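Long-range contact in NanS-p (Escherichia phage vB_EcoP_24B, PDB 6YP6), which belongs to a phage-encoded carbohydrate esterase of the NanS-p type, of which this part probably binds carbohydrate: residues G37-T46 and T204-I212. Numbering follows the deposited sequence.
Sequences GTGGKAVKLT and TYPVLIDSI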
# COMPACT_ATOMS: atom_id res chain seq x y z
N GLY A 37 13.21 5.13 12.57
CA GLY A 37 11.95 5.77 12.22
C GLY A 37 12.08 7.28 12.23
O GLY A 37 12.96 7.84 12.88
N THR A 38 11.19 7.94 11.49
CA THR A 38 11.17 9.40 11.52
C THR A 38 10.80 9.86 12.92
O THR A 38 9.84 9.37 13.52
CB THR A 38 10.19 9.93 10.47
OG1 THR A 38 10.62 9.49 9.17
CG2 THR A 38 10.13 11.44 10.51
N GLY A 39 11.57 10.80 13.46
CA GLY A 39 11.38 11.19 14.84
C GLY A 39 11.61 10.09 15.84
O GLY A 39 11.19 10.21 17.00
N GLY A 40 12.26 9.00 15.44
CA GLY A 40 12.48 7.89 16.33
C GLY A 40 11.26 7.05 16.62
O GLY A 40 11.27 6.30 17.61
N LYS A 41 10.23 7.12 15.78
CA LYS A 41 8.95 6.49 16.05
C LYS A 41 8.52 5.63 14.87
O LYS A 41 8.95 5.82 13.74
CB LYS A 41 7.85 7.54 16.29
CG LYS A 41 8.12 8.46 17.45
CD LYS A 41 8.03 7.70 18.76
CE LYS A 41 8.15 8.63 19.95
NZ LYS A 41 7.82 7.91 21.21
N ALA A 42 7.62 4.70 15.18
CA ALA A 42 6.94 3.89 14.18
C ALA A 42 5.68 3.35 14.84
O ALA A 42 5.52 3.42 16.06
CB ALA A 42 7.82 2.73 13.71
N VAL A 43 4.77 2.81 14.04
CA VAL A 43 3.62 2.07 14.57
C VAL A 43 3.77 0.62 14.17
O VAL A 43 3.99 0.30 13.00
CB VAL A 43 2.27 2.70 14.20
CG1 VAL A 43 1.96 2.56 12.72
CG2 VAL A 43 1.15 2.09 15.05
N LYS A 44 3.70 -0.26 15.15
CA LYS A 44 3.85 -1.70 14.97
C LYS A 44 2.47 -2.32 14.86
O LYS A 44 1.64 -2.18 15.76
CB LYS A 44 4.60 -2.27 16.16
CG LYS A 44 4.77 -3.78 16.16
CD LYS A 44 5.63 -4.21 17.36
CE LYS A 44 5.60 -5.71 17.61
NZ LYS A 44 6.35 -6.08 18.84
N LEU A 45 2.24 -3.01 13.75
CA LEU A 45 0.95 -3.61 13.43
C LEU A 45 1.07 -5.12 13.53
O LEU A 45 1.90 -5.74 12.86
CB LEU A 45 0.50 -3.18 12.03
CG LEU A 45 0.48 -1.66 11.81
CD1 LEU A 45 0.10 -1.36 10.38
CD2 LEU A 45 -0.45 -0.95 12.75
N THR A 46 0.23 -5.69 14.38
CA THR A 46 0.18 -7.12 14.63
C THR A 46 -1.28 -7.53 14.80
O THR A 46 -2.19 -6.69 14.85
CB THR A 46 0.92 -7.49 15.93
OG1 THR A 46 0.32 -6.82 17.05
CG2 THR A 46 2.40 -7.15 15.83
N THR A 204 0.95 -13.46 9.53
CA THR A 204 1.65 -12.55 8.62
C THR A 204 2.83 -11.95 9.38
O THR A 204 2.94 -12.06 10.60
CB THR A 204 0.71 -11.44 8.13
OG1 THR A 204 0.27 -10.69 9.27
CG2 THR A 204 -0.48 -12.04 7.38
N TYR A 205 3.74 -11.30 8.66
CA TYR A 205 4.87 -10.67 9.33
C TYR A 205 4.40 -9.47 10.14
O TYR A 205 3.69 -8.61 9.61
CB TYR A 205 5.89 -10.13 8.33
CG TYR A 205 6.65 -11.14 7.52
CD1 TYR A 205 7.80 -11.74 8.00
CD2 TYR A 205 6.25 -11.46 6.22
CE1 TYR A 205 8.51 -12.63 7.24
CE2 TYR A 205 6.96 -12.36 5.45
CZ TYR A 205 8.09 -12.95 5.98
OH TYR A 205 8.84 -13.85 5.26
N PRO A 206 4.83 -9.32 11.40
CA PRO A 206 4.67 -8.02 12.06
C PRO A 206 5.34 -6.95 11.20
O PRO A 206 6.39 -7.20 10.60
CB PRO A 206 5.37 -8.22 13.40
CG PRO A 206 5.33 -9.70 13.62
CD PRO A 206 5.53 -10.29 12.26
N VAL A 207 4.74 -5.77 11.14
CA VAL A 207 5.27 -4.69 10.32
C VAL A 207 5.27 -3.39 11.11
O VAL A 207 4.33 -3.10 11.86
CB VAL A 207 4.52 -4.56 8.97
CG1 VAL A 207 3.08 -4.11 9.15
CG2 VAL A 207 5.25 -3.63 7.99
N LEU A 208 6.33 -2.60 10.93
CA LEU A 208 6.43 -1.26 11.47
C LEU A 208 6.20 -0.28 10.33
O LEU A 208 6.83 -0.38 9.28
CB LEU A 208 7.80 -1.01 12.09
CG LEU A 208 7.97 -1.43 13.55
CD1 LEU A 208 7.75 -2.90 13.74
CD2 LEU A 208 9.34 -1.01 14.04
N ILE A 209 5.31 0.67 10.55
CA ILE A 209 5.00 1.71 9.57
C ILE A 209 5.53 3.04 10.09
O ILE A 209 5.20 3.45 11.20
CB ILE A 209 3.49 1.79 9.30
CG1 ILE A 209 2.92 0.47 8.83
CG2 ILE A 209 3.19 2.94 8.33
CD1 ILE A 209 3.42 0.03 7.54
N ASP A 210 6.34 3.70 9.27
CA ASP A 210 6.80 5.06 9.54
C ASP A 210 5.78 6.08 9.03
O ASP A 210 5.40 7.01 9.75
CB ASP A 210 8.15 5.25 8.84
CG ASP A 210 8.93 6.43 9.35
OD1 ASP A 210 8.91 6.68 10.57
OD2 ASP A 210 9.65 7.07 8.54
N SER A 211 5.35 5.90 7.78
CA SER A 211 4.41 6.80 7.16
C SER A 211 3.71 6.10 6.01
O SER A 211 4.22 5.13 5.43
CB SER A 211 5.13 8.04 6.63
OG SER A 211 6.07 7.68 5.63
N ILE A 212 2.51 6.61 5.69
CA ILE A 212 1.74 6.27 4.50
C ILE A 212 1.21 7.60 3.98
O ILE A 212 0.71 8.40 4.77
CB ILE A 212 0.53 5.37 4.82
CG1 ILE A 212 0.97 4.06 5.47
CG2 ILE A 212 -0.29 5.09 3.56
CD1 ILE A 212 -0.17 3.31 6.13
O HOH W 1 7.53 8.27 12.26
O HOH W 2 0.88 -7.90 11.19
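Strands 41-46 and 207-209 pair antiparallel in one of the two antiparallel beta-sheets of this protein, and an aspartate clamps the turn that leads into the first of them. Val43 and Ile209 form a hydrogen-bonded pair through Val43 N to Ile209 O (2.9 Å) and Ile209 N to Val43 O (2.8 Å). Leu45 and Val207 form the next such pair, less evenly: Leu45 N reaches Val207 O at 2.8 Å, whereas the return bond from Val207 N to Leu45 O is weak. Val43, Leu45, Val207 and Ile209 share one face, where Leu45 CD1 lies 3.7 Å from Ile209 CG1, and Ile209 also packs on Cys75 and Phe77 of strand 71-79. On the other face, Leu208 sets CD1 against the aliphatic stem of Lys44 and CD2 against Ala42 CB, and Trp152 of strand 152-159 also packs on Ala42 and Leu208. Asp210 and Ser211, both facing Arg76, form a classic beta bulge where the chain turns a corner, and Asp210 OD2 makes a salt bridge with Arg76 NH1. A chi1 of -163°, which turns CG away from the Asp210 N, carries the carboxylate to the turn at 37-40. It grips Thr38 twice, both times on syn sides: OD1 accepts Thr38 N at 2.8 Å, and OD2 accepts the hydroxyl of Thr38 OG1 at 2.7 Å.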